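Side-chain contacts in listeria nuclear targeted protein A (PDB 4CIH), which relieves the repression of host interferon-stimulated genes by keeping the chromatin repressor BAHD1 from being recruited to them: residues A21-S26 / E91-R96; K70-S73 / T79-F82; K83-E88 / T129-T134. The protein carries 2 engineered substitutions. All coordinates share one frame; numbering follows the deposited sequence.

Interaction 1: residues A21-S26 / E91-R96; sequences ARELSS and EFKIER
Glu-23 meets Lys-93 and Arg-96 where helix 8-34 runs beside helix 77-103 in the four-helical bundle. Its carboxylate is shared between the two basic residues, one oxygen each. Lys-93 NZ donates a weak hydrogen bond to Glu-23 OE1 at 3.3 Å, which is also the shorter of the two salt bridges. Glu-23 OE2 serves the other one, a long salt bridge of 3.8 Å to Arg-96 NH2. The three residues thus form a salt-bridge network.

The Glu-23 and Lys-93 side chains cross at about a right angle. Lys-93 CD and CE pass close to the carboxylate carbon, with CE 3.6 Å from Glu-23 CD, so the contact is not made by the charged ends alone. Bends at chi2, chi3 and chi4 of Lys-93 bring NZ round to OE1. The planes of the Arg-96 guanidinium and the Glu-23 carboxylate stand 51° apart, so the two groups do not pair flat. Arg-96 starts with CG anti to its backbone N (chi1 -158°) and then bends at chi3. Its end comes closer to Glu-23 than its first bond would suggest.

Further out, Met-56 of helix 42-63 touches Glu-23, and Phe-19, one turn earlier on helix 8-34, packs on Lys-93. Asp-125 of helix 121-139, an engineered residue, also touches Lys-93. Phe-114 of helix 109-117 lies against Arg-96.

On helix 8-34 itself, Ser-26 OG donates to Arg-22 O at 2.9 Å, one turn back on the same helix.

One carboxylate facing two basic groups probably favours the charged form of Glu-23. The weak and long bonds suggest an electrostatic tie between the helices rather than a tightly directed one.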
loop_
_atom_site.group_PDB
_atom_site.type_symbol
_atom_site.label_atom_id
_atom_site.label_comp_id
_atom_site.label_asym_id
_atom_site.label_seq_id
_atom_site.Cartn_x
_atom_site.Cartn_y
_atom_site.Cartn_z
ATOM N N ALA A 21 -7.934 -1.656 -4.434
ATOM C CA ALA A 21 -8.383 -1.846 -5.835
ATOM C C ALA A 21 -7.329 -1.461 -6.870
ATOM O O ALA A 21 -7.300 -2.014 -7.984
ATOM C CB ALA A 21 -9.679 -1.097 -6.122
ATOM N N ARG A 22 -6.502 -0.487 -6.512
ATOM C CA ARG A 22 -5.316 -0.135 -7.255
ATOM C C ARG A 22 -4.266 -1.241 -7.177
ATOM O O ARG A 22 -3.603 -1.557 -8.165
ATOM C CB ARG A 22 -4.705 1.204 -6.762
ATOM C CG ARG A 22 -5.602 2.420 -6.611
ATOM C CD ARG A 22 -5.629 3.285 -7.864
ATOM N NE ARG A 22 -6.783 3.010 -8.711
ATOM C CZ ARG A 22 -7.851 3.798 -8.890
ATOM N NH1 ARG A 22 -7.959 4.993 -8.329
ATOM N NH2 ARG A 22 -8.843 3.372 -9.674
ATOM N N GLU A 23 -4.078 -1.816 -5.994
ATOM C CA GLU A 23 -3.211 -2.994 -5.888
ATOM C C GLU A 23 -3.678 -4.007 -6.915
ATOM O O GLU A 23 -2.865 -4.749 -7.518
ATOM C CB GLU A 23 -3.287 -3.628 -4.503
ATOM C CG GLU A 23 -1.927 -3.800 -3.822
ATOM C CD GLU A 23 -1.560 -5.255 -3.584
ATOM O OE1 GLU A 23 -2.406 -5.964 -2.992
ATOM O OE2 GLU A 23 -0.444 -5.691 -3.983
ATOM N N LEU A 24 -4.995 -4.060 -7.086
ATOM C CA LEU A 24 -5.605 -5.164 -7.823
ATOM C C LEU A 24 -5.318 -5.014 -9.279
ATOM O O LEU A 24 -4.665 -5.869 -9.876
ATOM C CB LEU A 24 -7.120 -5.254 -7.595
ATOM C CG LEU A 24 -7.395 -6.220 -6.452
ATOM C CD1 LEU A 24 -8.505 -7.177 -6.823
ATOM C CD2 LEU A 24 -6.102 -6.974 -6.139
ATOM N N SER A 25 -5.744 -3.872 -9.816
ATOM C CA SER A 25 -5.580 -3.544 -11.226
ATOM C C SER A 25 -4.122 -3.491 -11.593
ATOM O O SER A 25 -3.782 -3.460 -12.778
ATOM C CB SER A 25 -6.178 -2.163 -11.531
ATOM O OG SER A 25 -7.483 -2.045 -11.000
ATOM N N SER A 26 -3.269 -3.347 -10.591
ATOM C CA SER A 26 -1.835 -3.288 -10.850
ATOM C C SER A 26 -1.429 -4.697 -11.226
ATOM O O SER A 26 -0.891 -4.950 -12.308
ATOM C CB SER A 26 -1.090 -2.867 -9.590
ATOM O OG SER A 26 -1.013 -1.460 -9.500
ATOM N N GLU A 91 3.908 0.977 2.156
ATOM C CA GLU A 91 5.089 1.098 1.332
ATOM C C GLU A 91 5.282 -0.204 0.606
ATOM O O GLU A 91 5.158 -0.276 -0.620
ATOM C CB GLU A 91 6.324 1.492 2.138
ATOM C CG GLU A 91 6.699 2.956 1.996
ATOM C CD GLU A 91 7.072 3.364 0.578
ATOM O OE1 GLU A 91 7.908 2.683 -0.058
ATOM O OE2 GLU A 91 6.568 4.395 0.107
ATOM N N PHE A 92 5.539 -1.239 1.385
ATOM C CA PHE A 92 5.821 -2.579 0.887
ATOM C C PHE A 92 5.062 -2.946 -0.415
ATOM O O PHE A 92 5.632 -3.424 -1.417
ATOM C CB PHE A 92 5.463 -3.554 2.001
ATOM C CG PHE A 92 5.546 -4.983 1.584
ATOM C CD1 PHE A 92 6.777 -5.570 1.322
ATOM C CD2 PHE A 92 4.407 -5.736 1.433
ATOM C CE1 PHE A 92 6.867 -6.893 0.935
ATOM C CE2 PHE A 92 4.487 -7.059 1.044
ATOM C CZ PHE A 92 5.715 -7.639 0.786
ATOM N N LYS A 93 3.768 -2.680 -0.372
ATOM C CA LYS A 93 2.856 -2.920 -1.479
ATOM C C LYS A 93 3.156 -1.931 -2.568
ATOM O O LYS A 93 3.058 -2.217 -3.760
ATOM C CB LYS A 93 1.430 -2.681 -1.006
ATOM C CG LYS A 93 0.961 -3.673 0.048
ATOM C CD LYS A 93 -0.330 -4.389 -0.329
ATOM C CE LYS A 93 -0.139 -5.903 -0.301
ATOM N NZ LYS A 93 -1.355 -6.682 0.087
ATOM N N ILE A 94 3.545 -0.739 -2.189
ATOM C CA ILE A 94 3.930 0.142 -3.256
ATOM C C ILE A 94 5.247 -0.345 -3.852
ATOM O O ILE A 94 5.305 -0.697 -5.026
ATOM C CB ILE A 94 4.050 1.548 -2.746
ATOM C CG1 ILE A 94 2.632 2.079 -2.555
ATOM C CG2 ILE A 94 4.929 2.348 -3.669
ATOM C CD1 ILE A 94 2.538 3.189 -1.527
ATOM N N GLU A 95 6.298 -0.359 -3.037
ATOM C CA GLU A 95 7.579 -0.773 -3.541
ATOM C C GLU A 95 7.340 -1.989 -4.410
ATOM O O GLU A 95 7.655 -1.984 -5.615
ATOM C CB GLU A 95 8.514 -1.067 -2.363
ATOM C CG GLU A 95 10.002 -1.161 -2.676
ATOM C CD GLU A 95 10.551 -0.052 -3.566
ATOM O OE1 GLU A 95 10.104 1.106 -3.463
ATOM O OE2 GLU A 95 11.476 -0.343 -4.366
ATOM N N ARG A 96 6.714 -3.011 -3.840
ATOM C CA ARG A 96 6.600 -4.281 -4.566
ATOM C C ARG A 96 5.987 -4.195 -5.955
ATOM O O ARG A 96 6.444 -4.877 -6.867
ATOM C CB ARG A 96 5.957 -5.390 -3.709
ATOM C CG ARG A 96 6.320 -6.766 -4.210
ATOM C CD ARG A 96 5.628 -7.874 -3.460
ATOM N NE ARG A 96 4.196 -7.871 -3.743
ATOM C CZ ARG A 96 3.317 -8.488 -2.984
ATOM N NH1 ARG A 96 3.746 -9.127 -1.904
ATOM N NH2 ARG A 96 2.026 -8.463 -3.314
#

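Interaction 2: residues K70-S73 / T79-F82; sequences KRSS and TEAF
Ser-72 OG is gripped by two groups of helix 77-103. It donates a hydrogen bond to Glu-80 OE1 at 3.1 Å, and it is also hydrogen-bonded to Lys-83 NZ, just beyond the segment. The serine sits in the loop that joins helix 67-70 to helix 77-103, so the bond ties this connection to the first turns of the helix that follows it.

The hydroxyl reaches Glu-80 OE1 from above the carboxylate plane, 39° out of it. Ser-72 OG stands between its own backbone N and carbonyl carbon (chi1 62°), and this turns it toward Glu-80 OE1. Ser-72 CB lies 3.6 Å from Glu-80 CA, which sets the serine directly against the helix backbone. The Glu-80 chain bends at chi2 (87°) and turns OE1 toward the serine hydroxyl.

Close packing accompanies the polar bond. The backbone of Ser-72 runs against the base of the glutamate, with Ser-72 O 3.2 Å from Glu-80 CB. Thr-79 borders the same spot. Its OG1 is 4.2 Å from Ser-72 CA and is buried with no polar partner in the model.

Arg-71, next to the serine, forms a salt bridge with Glu-74 inside the loop.

With an acid and a lysine both at its hydroxyl, Ser-72 bridges opposite charges, and this probably helps hold the lysine amino group near the carboxylate.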
loop_
_atom_site.group_PDB
_atom_site.type_symbol
_atom_site.label_atom_id
_atom_site.label_comp_id
_atom_site.label_asym_id
_atom_site.label_seq_id
_atom_site.Cartn_x
_atom_site.Cartn_y
_atom_site.Cartn_z
ATOM N N LYS A 70 -0.411 12.181 11.415
ATOM C CA LYS A 70 0.773 12.988 11.744
ATOM C C LYS A 70 1.209 12.799 13.204
ATOM O O LYS A 70 2.331 12.329 13.506
ATOM C CB LYS A 70 0.445 14.475 11.525
ATOM C CG LYS A 70 1.591 15.466 11.738
ATOM C CD LYS A 70 2.473 15.592 10.487
ATOM C CE LYS A 70 3.375 16.823 10.564
ATOM N NZ LYS A 70 4.526 16.792 9.582
ATOM N N ARG A 71 0.313 13.186 14.115
ATOM C CA ARG A 71 0.669 13.421 15.521
ATOM C C ARG A 71 0.624 12.095 16.310
ATOM O O ARG A 71 0.887 12.025 17.513
ATOM C CB ARG A 71 -0.197 14.562 16.075
ATOM C CG ARG A 71 -0.639 15.546 14.958
ATOM C CD ARG A 71 -0.515 17.058 15.207
ATOM N NE ARG A 71 -1.299 17.506 16.356
ATOM C CZ ARG A 71 -0.751 17.821 17.532
ATOM N NH1 ARG A 71 0.569 17.778 17.679
ATOM N NH2 ARG A 71 -1.495 18.196 18.561
ATOM N N SER A 72 0.395 11.026 15.547
ATOM C CA SER A 72 0.374 9.635 16.019
ATOM C C SER A 72 1.011 9.308 17.371
ATOM O O SER A 72 0.396 8.622 18.183
ATOM C CB SER A 72 0.937 8.699 14.942
ATOM O OG SER A 72 2.292 8.986 14.630
ATOM N N SER A 73 2.244 9.743 17.613
ATOM C CA SER A 73 2.896 9.379 18.866
ATOM C C SER A 73 2.303 10.001 20.119
ATOM O O SER A 73 2.579 9.544 21.225
ATOM C CB SER A 73 4.408 9.639 18.823
ATOM O OG SER A 73 4.714 10.772 18.024
ATOM N N THR A 79 -3.727 4.026 17.750
ATOM C CA THR A 79 -3.443 4.877 16.576
ATOM C C THR A 79 -2.006 4.879 16.009
ATOM O O THR A 79 -1.810 4.515 14.847
ATOM C CB THR A 79 -4.010 6.286 16.733
ATOM O OG1 THR A 79 -3.100 7.265 16.192
ATOM C CG2 THR A 79 -4.310 6.585 18.141
ATOM N N GLU A 80 -1.000 5.308 16.774
ATOM C CA GLU A 80 0.339 5.332 16.199
ATOM C C GLU A 80 0.676 3.949 15.723
ATOM O O GLU A 80 1.304 3.796 14.670
ATOM C CB GLU A 80 1.444 5.742 17.192
ATOM C CG GLU A 80 2.729 4.880 17.087
ATOM C CD GLU A 80 3.762 5.376 16.050
ATOM O OE1 GLU A 80 3.386 6.080 15.107
ATOM O OE2 GLU A 80 4.973 5.087 16.160
ATOM N N ALA A 81 0.330 2.965 16.547
ATOM C CA ALA A 81 0.532 1.559 16.248
ATOM C C ALA A 81 0.100 1.314 14.828
ATOM O O ALA A 81 0.890 0.801 14.030
ATOM C CB ALA A 81 -0.275 0.699 17.210
ATOM N N PHE A 82 -1.121 1.754 14.508
ATOM C CA PHE A 82 -1.736 1.653 13.176
ATOM C C PHE A 82 -0.970 2.383 12.083
ATOM O O PHE A 82 -0.804 1.881 10.964
ATOM C CB PHE A 82 -3.188 2.185 13.228
ATOM C CG PHE A 82 -3.723 2.599 11.893
ATOM C CD1 PHE A 82 -4.018 1.635 10.927
ATOM C CD2 PHE A 82 -3.927 3.950 11.588
ATOM C CE1 PHE A 82 -4.469 1.998 9.676
ATOM C CE2 PHE A 82 -4.418 4.305 10.353
ATOM C CZ PHE A 82 -4.667 3.333 9.395
#

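Interaction 3: residues K83-E88 / T129-T134; sequences KKIFKE and TNKLQT
Two helices of the bundle, 77-103 and 121-139, pack here through apolar side chains. Their segments 83-88 and 129-134 run roughly antiparallel, at 140° between their directions. The axes approach to 9.2 Å. Ile-85 and Leu-132 mark the crossing, with their CA atoms 6.0 Å apart.

Ile-85 points at the partner helix and does most of the touching. Its CG1 branch lies anti to the backbone N (chi1 -175°), and this sends it across to the backbone between Lys-131 and Leu-132. Ile-85 CG1 is 3.8 Å from Leu-132 N and 4.2 Å from Leu-132 CB. The CG2 branch faces the same residue, 4.1 Å from Leu-132 CA. Ile-85 also meets the aliphatic base of the lysine, with CG1 4.0 Å from Lys-131 CB, though the position of Ile-85 CD1 is doubtful. The extended Lys-131 chain leads its amino group away from the contact.

Phe-86 adds a looser touch. Its ring atom CD2 is 4.5 Å from Leu-132 CD1, which approaches the ring obliquely.

Phe-82 meets the Phe-86 ring and also packs on Leu-132, as does Trp-89. Gln-60 and Ile-63 of helix 42-63 touch Phe-86, which brings a third helix into the contact.

Lys-84 NZ and Lys-131 NZ stand 6.3 Å apart, and their like charges would be expected to repel mildly. No hydrogen bond joins the two segments. Cohesion across this crossing therefore probably rests mainly on van der Waals contact and on the burial of Ile-85, Phe-86 and Leu-132.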
loop_
_atom_site.group_PDB
_atom_site.type_symbol
_atom_site.label_atom_id
_atom_site.label_comp_id
_atom_site.label_asym_id
_atom_site.label_seq_id
_atom_site.Cartn_x
_atom_site.Cartn_y
_atom_site.Cartn_z
ATOM N N LYS A 83 -0.551 3.608 12.388
ATOM C CA LYS A 83 0.226 4.386 11.432
ATOM C C LYS A 83 1.524 3.626 11.196
ATOM O O LYS A 83 2.007 3.545 10.061
ATOM C CB LYS A 83 0.457 5.817 11.969
ATOM C CG LYS A 83 1.561 6.659 11.310
ATOM C CD LYS A 83 2.936 6.556 11.948
ATOM C CE LYS A 83 3.928 7.564 11.329
ATOM N NZ LYS A 83 4.340 8.690 12.220
ATOM N N LYS A 84 2.101 3.098 12.278
ATOM C CA LYS A 84 3.471 2.551 12.281
ATOM C C LYS A 84 3.506 1.343 11.384
ATOM O O LYS A 84 4.427 1.166 10.593
ATOM C CB LYS A 84 3.881 2.158 13.708
ATOM C CG LYS A 84 5.064 1.214 13.755
ATOM C CD LYS A 84 5.551 1.027 15.185
ATOM C CE LYS A 84 6.550 -0.100 15.246
ATOM N NZ LYS A 84 6.056 -1.123 16.216
ATOM N N ILE A 85 2.477 0.514 11.519
ATOM C CA ILE A 85 2.281 -0.607 10.631
ATOM C C ILE A 85 1.856 -0.101 9.257
ATOM O O ILE A 85 2.537 -0.370 8.261
ATOM C CB ILE A 85 1.253 -1.602 11.198
ATOM C CG1 ILE A 85 1.139 -2.833 10.309
ATOM C CG2 ILE A 85 -0.105 -0.955 11.392
ATOM C CD1 ILE A 85 1.803 -4.048 10.898
ATOM N N PHE A 86 0.755 0.642 9.193
ATOM C CA PHE A 86 0.226 1.086 7.900
ATOM C C PHE A 86 1.312 1.741 7.050
ATOM O O PHE A 86 1.323 1.597 5.846
ATOM C CB PHE A 86 -0.955 2.023 8.129
ATOM C CG PHE A 86 -1.429 2.744 6.897
ATOM C CD1 PHE A 86 -0.700 3.808 6.364
ATOM C CD2 PHE A 86 -2.651 2.421 6.328
ATOM C CE1 PHE A 86 -1.155 4.487 5.254
ATOM C CE2 PHE A 86 -3.105 3.077 5.215
ATOM C CZ PHE A 86 -2.358 4.114 4.671
ATOM N N LYS A 87 2.268 2.400 7.682
ATOM C CA LYS A 87 3.380 3.012 6.948
ATOM C C LYS A 87 4.224 1.895 6.400
ATOM O O LYS A 87 4.617 1.915 5.220
ATOM C CB LYS A 87 4.222 3.976 7.821
ATOM C CG LYS A 87 4.433 5.364 7.180
ATOM C CD LYS A 87 5.547 6.230 7.809
ATOM C CE LYS A 87 6.418 6.861 6.736
ATOM N NZ LYS A 87 7.899 6.811 6.975
ATOM N N GLU A 88 4.475 0.894 7.230
ATOM C CA GLU A 88 5.263 -0.252 6.788
ATOM C C GLU A 88 4.512 -1.138 5.752
ATOM O O GLU A 88 5.111 -1.568 4.776
ATOM C CB GLU A 88 5.704 -1.123 7.977
ATOM C CG GLU A 88 7.018 -0.796 8.717
ATOM C CD GLU A 88 6.891 -1.336 10.136
ATOM O OE1 GLU A 88 5.876 -2.029 10.301
ATOM O OE2 GLU A 88 7.700 -1.069 11.068
ATOM N N THR A 129 -0.003 -7.365 7.552
ATOM C CA THR A 129 -1.433 -7.403 7.220
ATOM C C THR A 129 -2.210 -7.909 8.406
ATOM O O THR A 129 -3.264 -7.364 8.742
ATOM C CB THR A 129 -1.768 -8.313 6.042
ATOM O OG1 THR A 129 -1.847 -9.674 6.503
ATOM C CG2 THR A 129 -0.771 -8.157 4.895
ATOM N N ASN A 130 -1.710 -8.964 9.046
ATOM C CA ASN A 130 -2.314 -9.402 10.287
ATOM C C ASN A 130 -2.304 -8.300 11.316
ATOM O O ASN A 130 -3.241 -8.147 12.093
ATOM C CB ASN A 130 -1.555 -10.584 10.875
ATOM C CG ASN A 130 -2.206 -11.906 10.577
ATOM O OD1 ASN A 130 -3.261 -11.984 9.932
ATOM N ND2 ASN A 130 -1.559 -12.968 11.021
ATOM N N LYS A 131 -1.213 -7.572 11.376
ATOM C CA LYS A 131 -1.114 -6.470 12.330
ATOM C C LYS A 131 -1.949 -5.275 11.919
ATOM O O LYS A 131 -2.578 -4.613 12.771
ATOM C CB LYS A 131 0.343 -6.089 12.558
ATOM C CG LYS A 131 1.044 -7.030 13.525
ATOM C CD LYS A 131 2.318 -6.459 14.152
ATOM C CE LYS A 131 2.661 -7.202 15.438
ATOM N NZ LYS A 131 4.110 -7.092 15.775
ATOM N N LEU A 132 -2.000 -4.996 10.623
ATOM C CA LEU A 132 -2.786 -3.832 10.157
ATOM C C LEU A 132 -4.235 -4.115 10.442
ATOM O O LEU A 132 -4.986 -3.228 10.899
ATOM C CB LEU A 132 -2.626 -3.581 8.660
ATOM C CG LEU A 132 -3.085 -2.178 8.221
ATOM C CD1 LEU A 132 -3.018 -2.004 6.727
ATOM C CD2 LEU A 132 -4.509 -1.887 8.669
ATOM N N GLN A 133 -4.582 -5.380 10.189
ATOM C CA GLN A 133 -5.921 -5.913 10.301
ATOM C C GLN A 133 -6.378 -5.897 11.745
ATOM O O GLN A 133 -7.472 -5.470 12.035
ATOM C CB GLN A 133 -5.968 -7.346 9.761
ATOM C CG GLN A 133 -7.382 -7.924 9.764
ATOM C CD GLN A 133 -8.431 -6.958 9.161
ATOM O OE1 GLN A 133 -8.400 -6.640 7.960
ATOM N NE2 GLN A 133 -9.312 -6.452 10.009
ATOM N N THR A 134 -5.557 -6.389 12.664
ATOM C CA THR A 134 -5.892 -6.164 14.068
ATOM C C THR A 134 -6.035 -4.659 14.300
ATOM O O THR A 134 -7.127 -4.157 14.612
ATOM C CB THR A 134 -4.875 -6.828 15.012
ATOM O OG1 THR A 134 -4.967 -8.247 14.846
ATOM C CG2 THR A 134 -5.155 -6.470 16.476
#

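Overall arrangement
All three interactions use helix 77-103, at successive points along it. Interaction 2 joins its first turns to the preceding loop. Interaction 3 follows directly and pairs it with helix 121-139. Interaction 1, further on, pairs it with helix 8-34. The centres of interactions 2 and 3 are 11 Å apart, and the two touch through Ser-72 with Lys-83 and Phe-82 with Leu-132. Interaction 1 lies 15 Å from interaction 3 and 23 Å from interaction 2, between centres. Along the chain, interaction 2 is nested within the loop closed by interaction 1, while interactions 1 and 3 cross. Helix 77-103 thus links distant parts of the sequence within one helical bundle.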